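Local coordinates for protein tricorn protease (PDB 1K32) that probably degrades peptides as a serine protease, working within a hexamer whose chains each carry beta propellers that probably help to gate substrate access and a PDZ-like domain, at residues Lys66-Val71 / Thr109-Phe114; Gly113-Pro116 / Leu120-Ser123; Arg138-Asn141 / Phe146-Leu149; Thr155-Leu158 / Arg163-Ile166. One frame throughout, in Å; residues are numbered along the deposited sequence.

The four contacts follow the chain through blades two to four of the N-terminal, six-bladed beta propeller. Contact 1 packs strand 66-73 of the second blade on strand 110-114, the first strand of the third. Contact 2 lies about 8 Å from it, centre to centre, shares Gly113 and Phe114, and pairs that strand with strand 120-124. Contact 3, its centre about 9 Å from that of contact 2, is the outer hairpin of the same sheet. Contact 4 is the first hairpin of the fourth blade, its centre about 9 Å from that of contact 2; the third and fourth blades meet through Ala112 O and Ile157 N. Together they join successive blades of a closed propeller ring.

Contact 1: Lys66-Val71 / Thr109-Phe114; sequences KIAIRV and TDVAGF
Arg70 makes the one polar link from strand 66-71 to segment 109-114: its NE donates a hydrogen bond to Thr109 O at 2.8 Å. The bond is well bent, 132° at the hydrogen, and NE stands above the carbonyl plane rather than on a lone pair. Because the chain of Arg70 runs out extended from a CG anti to the backbone N (chi1 -179°), the guanidinium reaches past Asp110 to the start of the neighbouring strand. There its NH1 also bonds to Phe108 O and Ser102 OG, so arginine suits a buried place where several acceptors need donors. A leucine here would probably leave the carbonyls of Thr109 and Phe108 without these donors and the turn before strand 110-114 less firmly held.

Van der Waals packing follows the same arm. Arg70 CD rests 3.5 Å from Asp110 CG, the two side chains crossing at nearly a right angle. This is not a salt bridge: NE and Asp110 OD1 are 4.6 Å apart, although their opposite charges may still attract weakly. Asp110 OD2 is taken by Asn57 ND2 of the second blade.

The apolar part is small and close, Ala68 CB meeting Val111 CG2 at 3.5 Å. A methyl and a branched valine fit where two sheets face each other at short range.

Thr109 and Asp110 both face Ser123 in a G1 beta bulge, with Thr109 at a positive phi of 74°. The two segments share no main-chain pairing; packing of one antiparallel blade on the next through side chains is typical of a beta propeller.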
# COMPACT_ATOMS: atom_id res chain seq x y z
N LYS A 66 -11.40 27.84 67.67
CA LYS A 66 -11.10 27.23 66.38
C LYS A 66 -10.92 25.72 66.54
O LYS A 66 -10.66 25.22 67.65
CB LYS A 66 -9.82 27.85 65.80
CG LYS A 66 -9.55 27.47 64.35
CD LYS A 66 -8.17 27.92 63.89
CE LYS A 66 -8.02 29.41 63.91
NZ LYS A 66 -6.64 29.80 63.51
N ILE A 67 -11.08 24.99 65.45
CA ILE A 67 -10.92 23.54 65.47
C ILE A 67 -9.98 23.09 64.36
O ILE A 67 -10.15 23.45 63.20
CB ILE A 67 -12.28 22.83 65.30
CG1 ILE A 67 -13.22 23.19 66.46
CG2 ILE A 67 -12.08 21.31 65.21
CD1 ILE A 67 -14.62 22.68 66.28
N ALA A 68 -8.97 22.31 64.73
CA ALA A 68 -8.02 21.79 63.75
C ALA A 68 -8.57 20.45 63.27
O ALA A 68 -9.00 19.61 64.07
CB ALA A 68 -6.65 21.63 64.38
N ILE A 69 -8.55 20.23 61.96
CA ILE A 69 -9.13 19.01 61.40
C ILE A 69 -8.25 18.23 60.42
O ILE A 69 -7.59 18.82 59.56
CB ILE A 69 -10.44 19.36 60.65
CG1 ILE A 69 -11.39 20.10 61.59
CG2 ILE A 69 -11.08 18.10 60.10
CD1 ILE A 69 -12.62 20.69 60.89
N ARG A 70 -8.24 16.91 60.57
CA ARG A 70 -7.49 16.03 59.67
C ARG A 70 -8.49 15.36 58.72
O ARG A 70 -9.44 14.70 59.16
CB ARG A 70 -6.70 14.95 60.42
CG ARG A 70 -5.88 14.06 59.47
CD ARG A 70 -5.03 13.01 60.17
NE ARG A 70 -4.16 12.23 59.26
CZ ARG A 70 -4.57 11.21 58.51
NH1 ARG A 70 -3.71 10.56 57.74
NH2 ARG A 70 -5.83 10.82 58.52
N VAL A 71 -8.31 15.54 57.42
CA VAL A 71 -9.23 14.93 56.49
C VAL A 71 -8.46 14.11 55.48
O VAL A 71 -7.35 14.48 55.09
CB VAL A 71 -10.07 16.00 55.74
CG1 VAL A 71 -9.18 17.00 55.08
CG2 VAL A 71 -10.98 15.34 54.70
N THR A 109 0.38 12.81 59.49
CA THR A 109 0.13 14.21 59.16
C THR A 109 -1.14 14.46 59.93
O THR A 109 -2.26 14.25 59.43
CB THR A 109 -0.11 14.45 57.67
OG1 THR A 109 1.06 14.08 56.94
CG2 THR A 109 -0.42 15.93 57.41
N ASP A 110 -0.96 14.89 61.18
CA ASP A 110 -2.08 15.11 62.08
C ASP A 110 -1.75 16.18 63.11
O ASP A 110 -0.65 16.73 63.12
CB ASP A 110 -2.39 13.79 62.79
CG ASP A 110 -3.79 13.74 63.37
OD1 ASP A 110 -4.19 12.65 63.85
OD2 ASP A 110 -4.49 14.77 63.36
N VAL A 111 -2.72 16.49 63.96
CA VAL A 111 -2.54 17.46 65.03
C VAL A 111 -1.79 16.69 66.11
O VAL A 111 -2.14 15.56 66.42
CB VAL A 111 -3.89 17.92 65.59
CG1 VAL A 111 -3.68 18.71 66.86
CG2 VAL A 111 -4.62 18.74 64.54
N ALA A 112 -0.75 17.30 66.67
CA ALA A 112 0.04 16.63 67.71
C ALA A 112 -0.23 17.22 69.09
O ALA A 112 -0.07 16.53 70.11
CB ALA A 112 1.52 16.74 67.37
N GLY A 113 -0.63 18.49 69.11
CA GLY A 113 -0.91 19.16 70.37
C GLY A 113 -0.86 20.67 70.20
O GLY A 113 -0.78 21.19 69.08
N PHE A 114 -0.95 21.39 71.32
CA PHE A 114 -0.91 22.84 71.29
C PHE A 114 0.06 23.33 72.36
O PHE A 114 0.03 22.84 73.50
CB PHE A 114 -2.30 23.43 71.54
CG PHE A 114 -3.34 22.95 70.59
CD1 PHE A 114 -4.03 21.77 70.84
CD2 PHE A 114 -3.64 23.67 69.43
CE1 PHE A 114 -5.00 21.31 69.95
CE2 PHE A 114 -4.60 23.22 68.54
CZ PHE A 114 -5.29 22.03 68.80

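Contact 2: Gly113-Pro116 / Leu120-Ser123; sequences GFDP and LIIS
Gly113 and Ile121 form the antiparallel hydrogen-bonded pair at the centre of this contact: Ile121 N gives a bond to Gly113 O at 2.9 Å, and Gly113 N returns a longer one to Ile121 O at 3.3 Å. Ile121 CB lies 3.4 Å from Gly113 O, and the beta-branched side chain lies close over the main chain of a residue that has no side chain of its own.

The next pair, Phe114 and Leu120, turns to the other face. Ring atom Phe114 CE2 touches Leu120 CD1 at 3.7 Å, the ring and the branch meeting obliquely, while Phe114 CD2 comes 3.9 Å from Leu120 CA. Its CG, standing beside the residue's own backbone N (chi1 -56°), places the ring beside Leu120. An alanine here, lacking the ring, would probably leave a gap beside Leu120 CD1 and Phe61 of the second blade without its aromatic partner.

Further out, the turn is tied by Asp115, whose OD2 accepts a hydrogen bond from Asn119 N and weak ones from Asp117 N and Gly118 N. A short acidic side chain suits this place because one carboxylate oxygen can gather several amides of a tight loop. Leu120 is backed in turn by Val139 of the next strand and by Phe61.

Gly113 adopts a phi of 160° that would press any CB against the carbonyl O before it. It forms with Ala112, opposite Ile121, a classic beta bulge, and the whole is a bulged beta hairpin, the inner strand pair of a propeller blade.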
# COMPACT_ATOMS: atom_id res chain seq x y z
N GLY A 113 -0.63 18.49 69.11
CA GLY A 113 -0.91 19.16 70.37
C GLY A 113 -0.86 20.67 70.20
O GLY A 113 -0.78 21.19 69.08
N PHE A 114 -0.95 21.39 71.32
CA PHE A 114 -0.91 22.84 71.29
C PHE A 114 0.06 23.33 72.36
O PHE A 114 0.03 22.84 73.50
CB PHE A 114 -2.30 23.43 71.54
CG PHE A 114 -3.34 22.95 70.59
CD1 PHE A 114 -4.03 21.77 70.84
CD2 PHE A 114 -3.64 23.67 69.43
CE1 PHE A 114 -5.00 21.31 69.95
CE2 PHE A 114 -4.60 23.22 68.54
CZ PHE A 114 -5.29 22.03 68.80
N ASP A 115 0.92 24.28 71.99
CA ASP A 115 1.89 24.78 72.93
C ASP A 115 1.22 25.74 73.92
O ASP A 115 0.04 26.06 73.78
CB ASP A 115 3.06 25.45 72.18
CG ASP A 115 2.69 26.77 71.53
OD1 ASP A 115 3.42 27.20 70.61
OD2 ASP A 115 1.70 27.40 71.94
N PRO A 116 1.95 26.17 74.95
CA PRO A 116 1.40 27.08 75.96
C PRO A 116 0.79 28.37 75.40
O PRO A 116 -0.15 28.90 75.98
CB PRO A 116 2.59 27.34 76.87
CG PRO A 116 3.34 26.04 76.81
CD PRO A 116 3.31 25.75 75.32
N LEU A 120 -0.82 25.79 67.17
CA LEU A 120 -0.96 24.42 66.70
C LEU A 120 0.39 23.76 66.44
O LEU A 120 1.27 24.36 65.81
CB LEU A 120 -1.78 24.38 65.42
CG LEU A 120 -1.89 23.02 64.72
CD1 LEU A 120 -2.55 22.02 65.66
CD2 LEU A 120 -2.70 23.18 63.44
N ILE A 121 0.56 22.54 66.94
CA ILE A 121 1.76 21.75 66.69
C ILE A 121 1.26 20.56 65.89
O ILE A 121 0.30 19.89 66.30
CB ILE A 121 2.42 21.20 67.98
CG1 ILE A 121 2.76 22.35 68.94
CG2 ILE A 121 3.70 20.43 67.60
CD1 ILE A 121 3.71 23.38 68.34
N ILE A 122 1.89 20.30 64.76
CA ILE A 122 1.50 19.18 63.92
C ILE A 122 2.58 18.15 63.86
O ILE A 122 3.75 18.43 64.13
CB ILE A 122 1.15 19.61 62.46
CG1 ILE A 122 2.35 20.29 61.80
CG2 ILE A 122 -0.07 20.51 62.47
CD1 ILE A 122 2.09 20.64 60.32
N SER A 123 2.18 16.93 63.50
CA SER A 123 3.10 15.82 63.38
C SER A 123 3.02 15.38 61.94
O SER A 123 1.92 15.13 61.44
CB SER A 123 2.68 14.70 64.30
OG SER A 123 3.41 13.54 64.02

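Contact 3: Arg138-Asn141 / Phe146-Leu149; sequences RVEN and FVPL
Arg138 and Val147 form the hydrogen-bonded pair, next to the non-hydrogen-bonded pair Val139 and Phe146, of an antiparallel beta hairpin made by the last two strands of the third propeller blade. Their main chains exchange two hydrogen bonds, Arg138 N to Val147 O at 2.7 Å and Val147 N to Arg138 O at 3.0 Å, the second almost straight at 177°. Their side chains leave the same face side by side. The Arg138 chain bends at chi3 (64°) and lays a face of its guanidinium over Val147 CB, off-centre, toward the rim of the group, with NH1 3.7 Å from Val147 CG1. Leu149 crosses Arg138 at about a right angle, its CD2 3.9 Å from Arg138 NH2. On the other flank of Val147, CG2 lies 3.5 Å from Glu140 OE1.

On the opposite face of the hairpin, Val139 CG2 touches Phe146 CE2 at 4.1 Å. Phe146 also meets Phe98 and, edge-to-face, Tyr796.

A small valine thus sits between Arg138 NH1 and Glu140 OE1, which form only a long salt bridge at 3.8 Å; Glu140 OE2 has a firmer partner in Asn145 ND2. The strand pair is therefore two-sided, one face buried and largely apolar, the other a valine roofed by long ionic side chains that can still meet water.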
# COMPACT_ATOMS: atom_id res chain seq x y z
N ARG A 138 5.73 23.67 64.62
CA ARG A 138 4.78 24.64 65.13
C ARG A 138 4.25 25.32 63.88
O ARG A 138 5.04 25.71 63.02
CB ARG A 138 5.44 25.69 66.03
CG ARG A 138 4.46 26.79 66.42
CD ARG A 138 4.99 27.74 67.48
NE ARG A 138 6.15 28.51 67.03
CZ ARG A 138 7.40 28.13 67.21
NH1 ARG A 138 8.40 28.88 66.76
NH2 ARG A 138 7.66 27.00 67.86
N VAL A 139 2.94 25.45 63.76
CA VAL A 139 2.36 26.07 62.58
C VAL A 139 2.27 27.59 62.76
O VAL A 139 1.89 28.08 63.83
CB VAL A 139 0.96 25.52 62.28
CG1 VAL A 139 0.42 26.16 61.00
CG2 VAL A 139 1.02 23.99 62.15
N GLU A 140 2.58 28.32 61.69
CA GLU A 140 2.54 29.77 61.73
C GLU A 140 1.73 30.34 60.57
O GLU A 140 1.77 29.82 59.45
CB GLU A 140 3.96 30.35 61.69
CG GLU A 140 4.81 30.05 62.93
CD GLU A 140 6.18 30.74 62.93
OE1 GLU A 140 6.74 30.94 64.02
OE2 GLU A 140 6.71 31.08 61.85
N ASN A 141 0.99 31.41 60.85
CA ASN A 141 0.20 32.10 59.84
C ASN A 141 -0.63 31.13 59.02
O ASN A 141 -0.59 31.18 57.79
CB ASN A 141 1.11 32.86 58.87
CG ASN A 141 2.00 33.83 59.57
OD1 ASN A 141 1.52 34.74 60.24
ND2 ASN A 141 3.31 33.66 59.40
N PHE A 146 6.43 26.66 58.67
CA PHE A 146 6.43 25.58 59.66
C PHE A 146 7.78 25.58 60.34
O PHE A 146 8.82 25.56 59.69
CB PHE A 146 6.17 24.22 59.01
CG PHE A 146 4.86 24.12 58.31
CD1 PHE A 146 4.70 24.64 57.02
CD2 PHE A 146 3.75 23.56 58.95
CE1 PHE A 146 3.46 24.59 56.39
CE2 PHE A 146 2.51 23.52 58.32
CZ PHE A 146 2.36 24.03 57.04
N VAL A 147 7.75 25.62 61.67
CA VAL A 147 8.96 25.65 62.46
C VAL A 147 9.14 24.31 63.15
O VAL A 147 8.34 23.92 63.99
CB VAL A 147 8.88 26.75 63.54
CG1 VAL A 147 10.16 26.78 64.33
CG2 VAL A 147 8.58 28.12 62.90
N PRO A 148 10.22 23.58 62.80
CA PRO A 148 10.51 22.27 63.39
C PRO A 148 10.92 22.39 64.85
O PRO A 148 11.66 23.29 65.23
CB PRO A 148 11.63 21.74 62.49
CG PRO A 148 12.38 22.98 62.13
CD PRO A 148 11.26 23.97 61.83
N LEU A 149 10.42 21.49 65.68
CA LEU A 149 10.76 21.51 67.10
C LEU A 149 12.01 20.68 67.32
O LEU A 149 12.65 20.79 68.36
CB LEU A 149 9.60 20.98 67.95
CG LEU A 149 8.27 21.72 67.75
CD1 LEU A 149 7.34 21.35 68.88
CD2 LEU A 149 8.49 23.24 67.71

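Contact 4: Thr155-Leu158 / Arg163-Ile166; sequences THIL and RRVI
His156 O lies 3.6 Å from Ile166 CA in a CA-H contact at the start of this hairpin, where the pairing is irregular: Thr155 and His156 both face Gly167, a classic beta bulge. His156 ND1 is held there by Thr170 OG1.

Beyond the bulge the pairing is regular. Val165 O accepts the N-H of Leu158 at 2.8 Å, and Leu158 O takes Val165 N at 2.7 Å. Both bonds are nearly straight, 164° and 163° at the hydrogen, and they fix the register of this antiparallel hairpin. Each oxygen also receives a CA-H contact, Val165 O from Ile157, whose CA is 3.2 Å away, and Leu158 O a longer one from Arg164.

Leu158 and Val165 are the hydrogen-bonded pair, their side chains on one face with CB to CB at 3.9 Å. Both reach Ile211 of the following blade, where bulky aliphatic groups suit a seam between sheets.

The opposite face carries Ile157 and Ile166. In Ile157, CG1 stands anti to the backbone N (chi1 179°), which runs CD1 alongside Arg164 to touch its CD at 4.0 Å, and leaves CG2 in the crowded position between the backbone N and the carbonyl carbon, close to Gly113 and Ile121 of the preceding blade. Arg164 serves two needs: its aliphatic stem lies beside the isoleucine, while the chain bends at chi3 and its NH2 forms a salt bridge with Glu190 on the next strand.

The chemistry implies that main-chain bonds set the pairing while aliphatic branches meet both neighbouring blades, the preceding one also through a probable hydrogen bond from Ile157 N to Ala112 O; the charge of Arg164 is probably balanced by Glu190 of the same sheet.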
# COMPACT_ATOMS: atom_id res chain seq x y z
N THR A 155 4.07 11.50 68.04
CA THR A 155 2.66 11.47 67.70
C THR A 155 1.94 12.54 68.50
O THR A 155 1.11 13.27 67.97
CB THR A 155 2.05 10.09 68.04
OG1 THR A 155 2.77 9.06 67.35
CG2 THR A 155 0.59 10.04 67.64
N HIS A 156 2.24 12.62 69.79
CA HIS A 156 1.62 13.60 70.66
C HIS A 156 2.64 14.41 71.45
O HIS A 156 3.72 13.92 71.81
CB HIS A 156 0.69 12.93 71.68
CG HIS A 156 -0.42 12.13 71.08
ND1 HIS A 156 -0.29 10.81 70.72
CD2 HIS A 156 -1.71 12.47 70.80
CE1 HIS A 156 -1.44 10.36 70.25
NE2 HIS A 156 -2.31 11.35 70.29
N ILE A 157 2.29 15.67 71.72
CA ILE A 157 3.13 16.51 72.54
C ILE A 157 2.21 17.28 73.47
O ILE A 157 1.24 17.90 73.03
CB ILE A 157 3.99 17.52 71.73
CG1 ILE A 157 4.81 18.36 72.72
CG2 ILE A 157 3.11 18.44 70.88
CD1 ILE A 157 6.02 19.03 72.11
N LEU A 158 2.49 17.18 74.77
CA LEU A 158 1.71 17.87 75.77
C LEU A 158 2.67 18.77 76.54
O LEU A 158 3.88 18.58 76.50
CB LEU A 158 1.07 16.86 76.72
CG LEU A 158 0.37 15.67 76.05
CD1 LEU A 158 -0.11 14.71 77.13
CD2 LEU A 158 -0.80 16.17 75.20
N ARG A 163 7.30 22.10 80.95
CA ARG A 163 8.04 21.05 80.26
C ARG A 163 7.24 20.25 79.24
O ARG A 163 6.05 20.01 79.42
CB ARG A 163 8.72 20.11 81.26
CG ARG A 163 7.94 19.79 82.50
CD ARG A 163 8.75 18.83 83.36
NE ARG A 163 7.98 18.33 84.49
CZ ARG A 163 8.29 17.23 85.18
NH1 ARG A 163 7.52 16.86 86.19
NH2 ARG A 163 9.35 16.50 84.84
N ARG A 164 7.92 19.86 78.17
CA ARG A 164 7.31 19.11 77.09
C ARG A 164 7.17 17.62 77.40
O ARG A 164 8.10 17.00 77.91
CB ARG A 164 8.13 19.28 75.81
CG ARG A 164 8.50 20.75 75.48
CD ARG A 164 9.00 20.89 74.05
NE ARG A 164 10.25 21.63 73.92
CZ ARG A 164 11.35 21.36 74.61
NH1 ARG A 164 12.44 22.07 74.44
NH2 ARG A 164 11.34 20.37 75.49
N VAL A 165 6.00 17.07 77.08
CA VAL A 165 5.73 15.64 77.28
C VAL A 165 5.58 15.07 75.87
O VAL A 165 4.77 15.56 75.08
CB VAL A 165 4.44 15.39 78.08
CG1 VAL A 165 4.28 13.88 78.34
CG2 VAL A 165 4.48 16.13 79.40
N ILE A 166 6.36 14.05 75.56
CA ILE A 166 6.32 13.50 74.22
C ILE A 166 5.84 12.07 74.14
O ILE A 166 6.33 11.18 74.83
CB ILE A 166 7.71 13.64 73.56
CG1 ILE A 166 8.02 15.13 73.39
CG2 ILE A 166 7.75 12.88 72.23
CD1 ILE A 166 9.42 15.46 72.96